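PDB 2WBM: ribosome maturation protein SDO1 homolog from Methanothermobacter thermautotrophicus, which probably takes part in ribosome maturation and binds RNA, as a flexible archaeal member of the SDO1/SBDS family. Local coordinates for residues I29-S34 / R38-V43; F51-S56 / T162-V167; E82-R85 / T90-P93. All blocks are in the same frame, centred on the assembly; numbering follows the deposited sequence. Where two conformers were deposited one is given.

Contact 1: residues I29-S34 / R38-V43; sequences IARLES and RFEVLV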
loop_
_atom_site.group_PDB
_atom_site.type_symbol
_atom_site.label_atom_id
_atom_site.label_comp_id
_atom_site.label_asym_id
_atom_site.label_seq_id
_atom_site.Cartn_x
_atom_site.Cartn_y
_atom_site.Cartn_z
ATOM N N ILE A 29 -13.707 14.107 4.293
ATOM C CA ILE A 29 -14.972 14.017 4.975
ATOM C C ILE A 29 -15.607 12.657 4.732
ATOM O O ILE A 29 -15.645 12.189 3.588
ATOM C CB ILE A 29 -15.890 15.145 4.467
ATOM C CG1 ILE A 29 -15.372 16.490 5.001
ATOM C CG2 ILE A 29 -17.357 14.885 4.879
ATOM C CD1 ILE A 29 -15.974 17.699 4.298
ATOM N N ALA A 30 -16.060 12.006 5.799
ATOM C CA ALA A 30 -16.949 10.853 5.658
ATOM C C ALA A 30 -18.355 11.349 5.968
ATOM O O ALA A 30 -18.579 12.013 6.990
ATOM C CB ALA A 30 -16.537 9.708 6.609
ATOM N N ARG A 31 -19.284 11.054 5.076
ATOM C CA ARG A 31 -20.633 11.608 5.118
ATOM C C ARG A 31 -21.663 10.483 5.122
ATOM O O ARG A 31 -21.531 9.512 4.376
ATOM C CB ARG A 31 -20.853 12.453 3.852
ATOM C CG ARG A 31 -22.271 12.963 3.681
ATOM C CD ARG A 31 -22.407 13.687 2.382
ATOM N NE ARG A 31 -21.704 14.972 2.390
ATOM C CZ ARG A 31 -21.442 15.699 1.301
ATOM N NH1 ARG A 31 -21.827 15.298 0.081
ATOM N NH2 ARG A 31 -20.817 16.865 1.430
ATOM N N LEU A 32 -22.694 10.623 5.950
ATOM C CA LEU A 32 -23.829 9.735 5.900
ATOM C C LEU A 32 -25.100 10.578 5.894
ATOM O O LEU A 32 -25.239 11.479 6.733
ATOM C CB LEU A 32 -23.811 8.803 7.113
ATOM C CG LEU A 32 -24.978 7.803 7.185
ATOM C CD1 LEU A 32 -25.004 6.885 5.981
ATOM C CD2 LEU A 32 -24.848 6.969 8.470
ATOM N N GLU A 33 -26.007 10.289 4.963
ATOM C CA GLU A 33 -27.302 10.988 4.881
ATOM C C GLU A 33 -28.433 10.111 5.374
ATOM O O GLU A 33 -28.550 8.956 4.958
ATOM C CB GLU A 33 -27.621 11.410 3.444
ATOM C CG GLU A 33 -26.646 12.396 2.873
ATOM C CD GLU A 33 -27.150 13.067 1.610
ATOM O OE1 GLU A 33 -28.310 12.824 1.200
ATOM O OE2 GLU A 33 -26.373 13.844 1.024
ATOM N N SER A 34 -29.282 10.664 6.236
ATOM C CA SER A 34 -30.509 9.983 6.642
ATOM C C SER A 34 -31.675 10.933 6.428
ATOM O O SER A 34 -31.715 12.035 7.006
ATOM C CB SER A 34 -30.431 9.554 8.122
ATOM O OG SER A 34 -31.687 9.057 8.569
ATOM N N ARG A 38 -27.521 15.382 6.403
ATOM C CA ARG A 38 -26.126 14.942 6.443
ATOM C C ARG A 38 -25.475 15.002 7.824
ATOM O O ARG A 38 -25.710 15.919 8.611
ATOM C CB ARG A 38 -25.260 15.765 5.497
ATOM C CG ARG A 38 -25.608 15.568 4.054
ATOM C CD ARG A 38 -24.822 16.498 3.198
ATOM N NE ARG A 38 -25.237 16.365 1.812
ATOM C CZ ARG A 38 -24.742 17.076 0.805
ATOM N NH1 ARG A 38 -23.799 17.985 1.029
ATOM N NH2 ARG A 38 -25.200 16.883 -0.419
ATOM N N PHE A 39 -24.679 13.982 8.086
ATOM C CA PHE A 39 -23.821 13.862 9.252
ATOM C C PHE A 39 -22.441 13.563 8.701
ATOM O O PHE A 39 -22.269 12.659 7.853
ATOM C CB PHE A 39 -24.285 12.715 10.156
ATOM C CG PHE A 39 -25.651 12.919 10.763
ATOM C CD1 PHE A 39 -25.786 13.473 12.040
ATOM C CD2 PHE A 39 -26.804 12.535 10.067
ATOM C CE1 PHE A 39 -27.040 13.643 12.620
ATOM C CE2 PHE A 39 -28.071 12.716 10.612
ATOM C CZ PHE A 39 -28.205 13.262 11.911
ATOM N N GLU A 40 -21.456 14.336 9.143
ATOM C CA GLU A 40 -20.123 14.298 8.557
ATOM C C GLU A 40 -19.077 14.303 9.647
ATOM O O GLU A 40 -19.255 14.953 10.689
ATOM C CB GLU A 40 -19.881 15.506 7.661
ATOM C CG GLU A 40 -20.827 15.514 6.428
ATOM C CD GLU A 40 -20.649 16.685 5.502
ATOM O OE1 GLU A 40 -19.809 17.585 5.765
ATOM O OE2 GLU A 40 -21.379 16.704 4.483
ATOM N N VAL A 41 -17.978 13.606 9.378
ATOM C CA VAL A 41 -16.807 13.650 10.258
ATOM C C VAL A 41 -15.546 13.901 9.447
ATOM O O VAL A 41 -15.506 13.599 8.255
ATOM C CB VAL A 41 -16.658 12.335 11.098
ATOM C CG1 VAL A 41 -17.734 12.290 12.191
ATOM C CG2 VAL A 41 -16.704 11.057 10.193
ATOM N N LEU A 42 -14.538 14.487 10.090
ATOM C CA LEU A 42 -13.266 14.789 9.446
ATOM C C LEU A 42 -12.306 13.683 9.827
ATOM O O LEU A 42 -12.101 13.425 11.023
ATOM C CB LEU A 42 -12.726 16.134 9.930
ATOM C CG LEU A 42 -13.501 17.329 9.362
ATOM C CD1 LEU A 42 -13.145 18.625 10.111
ATOM C CD2 LEU A 42 -13.160 17.449 7.879
ATOM N N VAL A 43 -11.748 13.020 8.820
ATOM C CA VAL A 43 -10.975 11.795 9.043
ATOM C C VAL A 43 -9.674 11.715 8.243
ATOM O O VAL A 43 -9.533 12.304 7.167
ATOM C CB VAL A 43 -11.826 10.492 8.755
ATOM C CG1 VAL A 43 -13.031 10.382 9.700
ATOM C CG2 VAL A 43 -12.272 10.421 7.282
#
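Ala30 and Leu32 pair with Val41 and Phe39 by backbone hydrogen bonds in both directions, so the strands run antiparallel at 163° with axes 4.7 Å apart. Ile29, Arg31 and Glu33 share one face of this beta hairpin with Arg38, Glu40 and Leu42, and most of that face is charged. Arg31 NE donates to Glu40 OE2 at 2.7 Å, meeting the oxygen from above the carboxylate plane; a weak bond from Arg31 NH2 goes to the same oxygen. Glu33 OE2 takes Arg38 NE at 2.9 Å. The two guanidinium groups stack, planes 17° apart and centres 3.6 Å apart. Each has its own carboxylate partner, which probably offsets the like charges. Arg31 bends at its third torsion (chi3 -71°), which turns its group over Arg38. Beside Arg31, Ile29 CG2 rests on the Glu40 carboxylate. On the other face Ala30 CB meets Val41 CG2 at 3.8 Å. That apolar face lies against two helices: Ala30 touches Ile100 and Leu101 of helix 93-103, and Phe39 meets Phe88 of helix 81-88 edge-to-face. Strand 28-34 is the middle strand of the sheet, bonded on its far edge to strand 105-107.

Contact 2: residues F51-S56 / T162-V167; sequences FRREDS and TVDEQV
Arg53 reaches across to Thr162 and Asp164, and its guanidinium is the centre of the contact. Thr162 OG1 sits over the middle of one guanidinium face, 3.4 Å from Arg53 CZ. This is contact with the flat of the group, without a hydrogen bond between them. Asp164 comes from another direction. Its side chain crosses Arg53 at about a right angle, and Asp164 CB lies at the guanidinium edge, 3.4 Å from Arg53 NH2. The carboxylate plane is turned 39° from the guanidinium plane. Asp164 OD2 lies near the guanidinium plane, but its salt bridge to Arg53 NH1 is long, at 3.7 Å. The Arg53 chain is extended through CD and turns about the CG-CD bond (chi3 94°), which brings the guanidinium face round to the threonine hydroxyl. That hydroxyl already has a role. Thr162 is the N-cap of helix 163-174, and its OG1 accepts from Glu165 N at 3.2 Å. Arg53 itself begins a type II turn that ends at Ser56, just after helix 45-52. Thr162 also touches Ala49 and Glu50 of that helix, and Glu50 forms a second long, weak ion pair with Arg53 NH1. The attraction is probably mostly electrostatic and only loosely directed. Such a surface contact between the N-terminal domain and domain II is consistent with the conformational flexibility reported for this protein.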
loop_
_atom_site.group_PDB
_atom_site.type_symbol
_atom_site.label_atom_id
_atom_site.label_comp_id
_atom_site.label_asym_id
_atom_site.label_seq_id
_atom_site.Cartn_x
_atom_site.Cartn_y
_atom_site.Cartn_z
ATOM N N PHE A 51 -9.904 1.327 8.146
ATOM C CA PHE A 51 -11.024 1.069 9.057
ATOM C C PHE A 51 -12.174 0.366 8.345
ATOM O O PHE A 51 -12.817 -0.514 8.924
ATOM C CB PHE A 51 -11.522 2.370 9.683
ATOM C CG PHE A 51 -12.521 2.173 10.799
ATOM C CD1 PHE A 51 -12.087 1.960 12.105
ATOM C CD2 PHE A 51 -13.891 2.198 10.539
ATOM C CE1 PHE A 51 -13.007 1.782 13.145
ATOM C CE2 PHE A 51 -14.819 2.025 11.573
ATOM C CZ PHE A 51 -14.374 1.821 12.876
ATOM N N ARG A 52 -12.411 0.752 7.088
ATOM C CA ARG A 52 -13.444 0.138 6.256
ATOM C C ARG A 52 -13.176 -1.319 5.873
ATOM O O ARG A 52 -14.105 -2.040 5.511
ATOM C CB ARG A 52 -13.655 0.959 4.990
ATOM C CG ARG A 52 -14.341 2.265 5.207
ATOM C CD ARG A 52 -14.508 2.924 3.860
ATOM N NE ARG A 52 -15.599 3.874 3.878
ATOM C CZ ARG A 52 -16.185 4.365 2.798
ATOM N NH1 ARG A 52 -15.786 4.003 1.584
ATOM N NH2 ARG A 52 -17.176 5.222 2.940
ATOM N N ARG A 53 -11.919 -1.755 5.936
ATOM C CA ARG A 53 -11.578 -3.139 5.591
ATOM C C ARG A 53 -12.041 -4.128 6.656
ATOM O O ARG A 53 -12.216 -3.778 7.825
ATOM C CB ARG A 53 -10.072 -3.308 5.343
ATOM C CG ARG A 53 -9.495 -2.323 4.353
ATOM C CD ARG A 53 -8.013 -2.545 4.158
ATOM N NE ARG A 53 -7.742 -3.412 3.017
ATOM C CZ ARG A 53 -6.532 -3.644 2.515
ATOM N NH1 ARG A 53 -5.456 -3.072 3.048
ATOM N NH2 ARG A 53 -6.397 -4.447 1.472
ATOM N N GLU A 54 -12.249 -5.365 6.222
ATOM C CA GLU A 54 -12.564 -6.475 7.106
ATOM C C GLU A 54 -11.437 -6.686 8.106
ATOM O O GLU A 54 -10.257 -6.665 7.734
ATOM C CB GLU A 54 -12.740 -7.754 6.279
ATOM C CG GLU A 54 -13.767 -7.635 5.170
ATOM C CD GLU A 54 -15.167 -7.967 5.640
ATOM O OE1 GLU A 54 -15.508 -9.170 5.675
ATOM O OE2 GLU A 54 -15.927 -7.032 5.962
ATOM N N ASP A 55 -11.808 -6.874 9.371
ATOM C CA ASP A 55 -10.879 -7.323 10.412
ATOM C C ASP A 55 -9.759 -6.308 10.711
ATOM O O ASP A 55 -8.669 -6.687 11.148
ATOM C CB ASP A 55 -10.297 -8.701 10.031
ATOM C CG ASP A 55 -10.060 -9.602 11.232
ATOM O OD1 ASP A 55 -9.219 -10.521 11.120
ATOM O OD2 ASP A 55 -10.710 -9.407 12.282
ATOM N N SER A 56 -10.034 -5.024 10.476
ATOM C CA SER A 56 -9.053 -3.968 10.722
ATOM C C SER A 56 -8.808 -3.743 12.209
ATOM O O SER A 56 -9.735 -3.822 13.016
ATOM C CB SER A 56 -9.502 -2.652 10.089
ATOM O OG SER A 56 -8.649 -1.595 10.498
ATOM N N THR A 162 -7.541 1.441 -0.779
ATOM C CA THR A 162 -6.141 1.184 -0.418
ATOM C C THR A 162 -5.319 0.683 -1.610
ATOM O O THR A 162 -5.837 0.022 -2.523
ATOM C CB THR A 162 -6.022 0.190 0.728
ATOM O OG1 THR A 162 -6.541 -1.078 0.311
ATOM C CG2 THR A 162 -6.794 0.689 1.973
ATOM N N VAL A 163 -4.035 1.020 -1.604
ATOM C CA VAL A 163 -3.110 0.499 -2.618
ATOM C C VAL A 163 -3.182 -1.035 -2.695
ATOM O O VAL A 163 -3.250 -1.591 -3.790
ATOM C CB VAL A 163 -1.663 0.989 -2.366
ATOM C CG1 VAL A 163 -0.677 0.257 -3.262
ATOM C CG2 VAL A 163 -1.577 2.478 -2.615
ATOM N N ASP A 164 -3.192 -1.699 -1.535
ATOM C CA ASP A 164 -3.319 -3.162 -1.462
ATOM C C ASP A 164 -4.507 -3.709 -2.247
ATOM O O ASP A 164 -4.343 -4.631 -3.053
ATOM C CB ASP A 164 -3.396 -3.632 -0.005
ATOM C CG ASP A 164 -2.045 -3.646 0.675
ATOM O OD1 ASP A 164 -1.015 -3.651 -0.034
ATOM O OD2 ASP A 164 -2.014 -3.650 1.924
ATOM N N GLU A 165 -5.697 -3.147 -2.018
ATOM C CA GLU A 165 -6.881 -3.580 -2.750
ATOM C C GLU A 165 -6.771 -3.281 -4.241
ATOM O O GLU A 165 -7.124 -4.114 -5.079
ATOM C CB GLU A 165 -8.157 -2.961 -2.182
ATOM C CG GLU A 165 -9.420 -3.617 -2.723
ATOM C CD GLU A 165 -10.674 -2.777 -2.547
ATOM O OE1 GLU A 165 -10.593 -1.656 -1.992
ATOM O OE2 GLU A 165 -11.747 -3.249 -2.976
ATOM N N GLN A 166 -6.270 -2.102 -4.586
ATOM C CA GLN A 166 -6.203 -1.723 -5.987
ATOM C C GLN A 166 -5.161 -2.505 -6.770
ATOM O O GLN A 166 -5.337 -2.740 -7.964
ATOM C CB GLN A 166 -5.948 -0.236 -6.145
ATOM C CG GLN A 166 -7.049 0.638 -5.568
ATOM C CD GLN A 166 -7.005 2.028 -6.150
ATOM O OE1 GLN A 166 -7.187 2.209 -7.355
ATOM N NE2 GLN A 166 -6.776 3.025 -5.299
ATOM N N VAL A 167 -4.078 -2.904 -6.105
ATOM C CA VAL A 167 -3.046 -3.685 -6.791
ATOM C C VAL A 167 -3.669 -4.928 -7.439
ATOM O O VAL A 167 -3.396 -5.227 -8.602
ATOM C CB VAL A 167 -1.897 -4.056 -5.829
ATOM C CG1 VAL A 167 -1.123 -5.277 -6.334
ATOM C CG2 VAL A 167 -0.977 -2.854 -5.638
#

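Contact 3: residues E82-R85 / T90-P93; sequences EAMR and TADP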
loop_
_atom_site.group_PDB
_atom_site.type_symbol
_atom_site.label_atom_id
_atom_site.label_comp_id
_atom_site.label_asym_id
_atom_site.label_seq_id
_atom_site.Cartn_x
_atom_site.Cartn_y
_atom_site.Cartn_z
ATOM N N GLU A 82 -29.742 15.607 19.857
ATOM C CA GLU A 82 -31.069 15.065 19.591
ATOM C C GLU A 82 -31.128 14.405 18.210
ATOM O O GLU A 82 -31.667 13.307 18.059
ATOM C CB GLU A 82 -32.113 16.178 19.701
ATOM C CG GLU A 82 -33.557 15.731 19.558
ATOM C CD GLU A 82 -34.513 16.901 19.645
ATOM O OE1 GLU A 82 -34.042 18.045 19.843
ATOM O OE2 GLU A 82 -35.729 16.681 19.507
ATOM N N ALA A 83 -30.585 15.088 17.203
ATOM C CA ALA A 83 -30.577 14.546 15.835
ATOM C C ALA A 83 -29.768 13.243 15.749
ATOM O O ALA A 83 -30.187 12.285 15.084
ATOM C CB ALA A 83 -30.034 15.570 14.838
ATOM N N MET A 84 -28.628 13.204 16.436
ATOM C CA MET A 84 -27.814 11.984 16.447
ATOM C C MET A 84 -28.532 10.838 17.124
ATOM O O MET A 84 -28.490 9.714 16.627
ATOM C CB MET A 84 -26.442 12.231 17.072
ATOM C CG MET A 84 -25.537 13.049 16.170
ATOM S SD MET A 84 -23.889 13.230 16.876
ATOM C CE MET A 84 -24.147 14.331 18.256
ATOM N N ARG A 85 -29.211 11.121 18.238
ATOM C CA ARG A 85 -29.989 10.092 18.935
ATOM C C ARG A 85 -31.117 9.577 18.042
ATOM O O ARG A 85 -31.415 8.386 18.043
ATOM C CB ARG A 85 -30.550 10.613 20.265
ATOM C CG ARG A 85 -29.500 10.789 21.360
ATOM C CD ARG A 85 -30.126 11.087 22.726
ATOM N NE ARG A 85 -30.891 12.339 22.730
ATOM C CZ ARG A 85 -30.432 13.511 23.173
ATOM N NH1 ARG A 85 -29.196 13.611 23.662
ATOM N NH2 ARG A 85 -31.215 14.589 23.125
ATOM N N THR A 90 -27.575 7.118 19.507
ATOM C CA THR A 90 -26.476 7.538 20.370
ATOM C C THR A 90 -26.023 8.939 19.952
ATOM O O THR A 90 -26.114 9.303 18.773
ATOM C CB THR A 90 -25.286 6.532 20.325
ATOM O OG1 THR A 90 -24.191 7.033 21.098
ATOM C CG2 THR A 90 -24.816 6.271 18.895
ATOM N N ALA A 91 -25.548 9.728 20.914
ATOM C CA ALA A 91 -24.970 11.036 20.593
ATOM C C ALA A 91 -23.450 11.040 20.799
ATOM O O ALA A 91 -22.804 12.087 20.680
ATOM C CB ALA A 91 -25.635 12.151 21.410
ATOM N N ASP A 92 -22.891 9.861 21.087
ATOM C CA ASP A 92 -21.456 9.692 21.271
ATOM C C ASP A 92 -20.745 9.691 19.917
ATOM O O ASP A 92 -20.940 8.769 19.121
ATOM C CB ASP A 92 -21.182 8.374 22.018
ATOM C CG ASP A 92 -19.709 8.207 22.405
ATOM O OD1 ASP A 92 -18.839 8.891 21.822
ATOM O OD2 ASP A 92 -19.428 7.390 23.304
ATOM N N PRO A 93 -19.907 10.711 19.647
ATOM C CA PRO A 93 -19.175 10.757 18.358
ATOM C C PRO A 93 -18.336 9.507 18.076
ATOM O O PRO A 93 -18.136 9.162 16.912
ATOM C CB PRO A 93 -18.250 11.965 18.528
ATOM C CG PRO A 93 -19.008 12.860 19.461
ATOM C CD PRO A 93 -19.603 11.892 20.482
#
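Met84 and Arg85 touch Ala91 from the middle of helix 81-88, close to where the chain turns back on itself. Met84 makes the deeper contact. Met84 CB packs on the backbone of Thr90, 3.4 Å from Thr90 O. Its chain runs on past the loop, extended as far as the sulfur, and bends at the last torsion (chi3 -71°). This bend brings Met84 CE to Ala91, 3.6 Å from Ala91 O and 4.1 Å from Ala91 CB. Arg85 comes to the Ala91 methyl from another direction: Arg85 CG lies 4.1 Å from Ala91 CB. Ala91 CB is thus touched by the methionine methyl and by the aliphatic part of the arginine. The guanidinium turns back over its own helix, where Glu82 N lies above one face near the rim.

The next shell fixes the loop. Thr90 OG1 accepts from Asp92 N at 3.1 Å and closes an ST turn around Ala91. The same hydroxyl is hydrogen-bonded to Glu95 in the next helix. Asp92 is the N-cap of helix 93-103, and its OD1 accepts from Leu94 N. Pro93 follows as the first residue of that helix, and Pro93 O accepts from Thr97 OG1. Farther out, the Met84 side chain touches Val69 and Ala79 in loops, and Pro93 also touches Val69.

The contact itself is mainly van der Waals packing, with no hydrogen bond between the two segments. The carbonyl oxygens Met84 O and Thr90 O are 3.2 Å apart, and this approach of two acceptors is probably slightly unfavourable. The polar bonds that order the loop lie within it and at the start of the next helix, while apolar contact with Met84 and Arg85 holds the loop against helix 81-88.

In the fold
From the N terminus, contact 1 comes first, closing the short hairpin loop between strands 28-34 and 37-43. The chain then enters helix 45-52, at whose end contact 2 opens. Contact 2 closes only after 105 intervening residues, at helix 163-174, so it joins the N-terminal domain to domain II. Contact 3 is nested inside that long loop and closes the tight connection between helices 81-88 and 93-103. Contacts 1 and 3 follow in series and touch: the Phe39 ring packs on Ala83 and Met84, placing the helical turn against the sheet. Contact 2 stands apart, its centre about 20 Å from that of contact 1 and about 28 Å from that of contact 3.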